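PDB 1VLP: nicotinate phosphoribosyltransferase from Saccharomyces cerevisiae, which catalyses the ATP-dependent transfer of a phosphoribosyl group from phosphoribosyl diphosphate to nicotinate, the first step of NAD biosynthesis from nicotinic acid. Local coordinates for residues L147-S152 / R192-L197. Numbering follows the deposited sequence.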
loop_
_atom_site.group_PDB
_atom_site.type_symbol
_atom_site.label_atom_id
_atom_site.label_comp_id
_atom_site.label_asym_id
_atom_site.label_seq_id
_atom_site.Cartn_x
_atom_site.Cartn_y
_atom_site.Cartn_z
ATOM N N LEU A 147 8.065 3.437 -7.862
ATOM C CA LEU A 147 7.699 4.297 -8.993
ATOM C C LEU A 147 6.804 5.446 -8.535
ATOM O O LEU A 147 7.002 6.589 -8.926
ATOM C CB LEU A 147 7.002 3.496 -10.081
ATOM C CG LEU A 147 7.896 2.524 -10.823
ATOM C CD1 LEU A 147 7.130 1.896 -11.964
ATOM C CD2 LEU A 147 9.194 3.147 -11.336
ATOM N N LEU A 148 5.740 5.137 -7.779
ATOM C CA LEU A 148 4.888 6.186 -7.197
ATOM C C LEU A 148 5.657 7.199 -6.374
ATOM O O LEU A 148 5.457 8.413 -6.562
ATOM C CB LEU A 148 3.765 5.574 -6.404
ATOM C CG LEU A 148 2.696 4.865 -7.226
ATOM C CD1 LEU A 148 1.777 4.095 -6.244
ATOM C CD2 LEU A 148 1.947 5.854 -8.122
ATOM N N SER A 149 6.530 6.692 -5.495
ATOM C CA SER A 149 7.392 7.550 -4.614
ATOM C C SER A 149 8.267 8.461 -5.459
ATOM O O SER A 149 8.403 9.671 -5.186
ATOM C CB SER A 149 8.272 6.721 -3.677
ATOM O OG SER A 149 7.486 5.922 -2.781
ATOM N N LEU A 150 8.791 7.920 -6.562
ATOM C CA LEU A 150 9.603 8.731 -7.457
ATOM C C LEU A 150 8.831 9.804 -8.242
ATOM O O LEU A 150 9.316 10.956 -8.405
ATOM C CB LEU A 150 10.371 7.848 -8.435
ATOM C CG LEU A 150 11.648 7.183 -7.860
ATOM C CD1 LEU A 150 12.119 6.074 -8.849
ATOM C CD2 LEU A 150 12.753 8.172 -7.497
ATOM N N ILE A 151 7.668 9.420 -8.760
ATOM C CA ILE A 151 6.832 10.321 -9.561
ATOM C C ILE A 151 6.382 11.490 -8.677
ATOM O O ILE A 151 6.481 12.674 -9.086
ATOM C CB ILE A 151 5.642 9.565 -10.189
ATOM C CG1 ILE A 151 6.136 8.534 -11.215
ATOM C CG2 ILE A 151 4.691 10.491 -10.884
ATOM C CD1 ILE A 151 5.143 7.494 -11.532
ATOM N N SER A 152 5.912 11.192 -7.463
ATOM C CA SER A 152 5.539 12.259 -6.509
ATOM C C SER A 152 6.737 13.169 -6.231
ATOM O O SER A 152 6.625 14.395 -6.321
ATOM C CB SER A 152 5.031 11.640 -5.214
ATOM O OG SER A 152 4.486 12.564 -4.328
ATOM N N ARG A 192 3.939 5.582 -0.548
ATOM C CA ARG A 192 3.599 5.712 -1.958
ATOM C C ARG A 192 3.287 7.152 -2.349
ATOM O O ARG A 192 3.656 7.587 -3.438
ATOM C CB ARG A 192 2.414 4.847 -2.289
ATOM C CG ARG A 192 2.782 3.421 -2.389
ATOM C CD ARG A 192 1.530 2.593 -2.612
ATOM N NE ARG A 192 0.759 2.514 -1.380
ATOM C CZ ARG A 192 -0.415 1.927 -1.305
ATOM N NH1 ARG A 192 -0.930 1.373 -2.405
ATOM N NH2 ARG A 192 -1.075 1.919 -0.149
ATOM N N ARG A 193 2.705 7.918 -1.440
ATOM C CA ARG A 193 2.416 9.294 -1.818
ATOM C C ARG A 193 3.208 10.350 -1.076
ATOM O O ARG A 193 2.778 11.495 -0.975
ATOM C CB ARG A 193 0.939 9.569 -1.813
ATOM C CG ARG A 193 0.308 9.207 -3.159
ATOM C CD ARG A 193 -1.155 9.602 -3.186
ATOM N NE ARG A 193 -1.903 8.756 -4.096
ATOM C CZ ARG A 193 -3.217 8.815 -4.254
ATOM N NH1 ARG A 193 -3.937 9.680 -3.550
ATOM N NH2 ARG A 193 -3.806 7.999 -5.115
ATOM N N ARG A 194 4.384 9.975 -0.566
ATOM C CA ARG A 194 5.208 10.927 0.088
ATOM C C ARG A 194 5.603 12.055 -0.887
ATOM O O ARG A 194 5.840 11.831 -2.100
ATOM C CB ARG A 194 6.459 10.276 0.664
ATOM C CG ARG A 194 7.413 9.775 -0.362
ATOM C CD ARG A 194 8.394 8.769 0.293
ATOM N NE ARG A 194 9.451 8.382 -0.616
ATOM C CZ ARG A 194 10.278 7.351 -0.429
ATOM N NH1 ARG A 194 10.154 6.551 0.638
ATOM N NH2 ARG A 194 11.198 7.081 -1.355
ATOM N N ARG A 195 5.718 13.250 -0.332
ATOM C CA ARG A 195 6.175 14.393 -1.120
ATOM C C ARG A 195 7.645 14.222 -1.561
ATOM O O ARG A 195 8.052 14.633 -2.698
ATOM C CB ARG A 195 5.959 15.688 -0.358
ATOM C CG ARG A 195 6.388 16.857 -1.215
ATOM C CD ARG A 195 5.694 18.153 -0.804
ATOM N NE ARG A 195 4.260 18.042 -1.010
ATOM C CZ ARG A 195 3.430 19.051 -1.247
ATOM N NH1 ARG A 195 3.864 20.277 -1.434
ATOM N NH2 ARG A 195 2.136 18.811 -1.352
ATOM N N SER A 196 8.406 13.533 -0.694
ATOM C CA SER A 196 9.785 13.195 -0.941
ATOM C C SER A 196 10.231 12.179 0.125
ATOM O O SER A 196 9.573 12.010 1.156
ATOM C CB SER A 196 10.679 14.423 -0.855
ATOM O OG SER A 196 10.727 14.927 0.476
ATOM N N LEU A 197 11.340 11.518 -0.147
ATOM C CA LEU A 197 11.997 10.641 0.865
ATOM C C LEU A 197 12.302 11.429 2.134
ATOM O O LEU A 197 11.971 10.994 3.220
ATOM C CB LEU A 197 13.249 10.045 0.263
ATOM C CG LEU A 197 14.067 9.129 1.183
ATOM C CD1 LEU A 197 13.308 7.934 1.612
ATOM C CD2 LEU A 197 15.304 8.722 0.395
HETATM O O HOH W 1 10.488 9.621 -3.092
#
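Ser152 OG donates a hydrogen bond of 2.7 Å to Arg194 O, pinning helix 144-159 to the loop that follows strand 186-188. With OG anti to the backbone N (chi1 -172°), the hydroxyl reaches across to the loop and meets the carbonyl from above its plane, tilted 45° out of it. One turn earlier, Ser149 sets both CB and OG over one face of the Arg194 guanidinium, offset toward the rim, with CB 3.7 Å from NE. Leu197 CD1 lies over the opposite face, also toward the rim, so the flat group is sandwiched. A water in the guanidinium plane takes a hydrogen bond from Arg194 NE at 3.0 Å and returns a weak one to Ser149 O. Beyond these segments, Arg194 NH1 forms a salt bridge with Asp23 and a hydrogen bond with Gln200, while Ser149 OG shares its one proton between Thr191 O, the stronger partner, and Ile145 O. Were Arg194 an alanine, the guanidinium would be gone, and Asp23 would probably lose its positive mate while a gap opened between Ser149 and Leu197.

At the other end, Leu148 and Arg192 run side by side, with Leu148 CD1 against the aliphatic part of the arginine, 3.9 Å from CD. A bend at chi3 (-74°) then leads the end of Arg192 away from the helix. Its side chain lies about 3 Å from those of Tyr27 and Phe189, which probably bind nicotinate. Arg192 O packs 3.6 Å from Leu148 CB, buried with no hydrogen-bonding partner in the model. The contact thus joins the N-terminal part of the enzyme to its barrel-related part: small serines let the loop come close, the carbonyl and guanidinium of Arg194 tie it to the helix, and Asp23 probably offsets the buried charge.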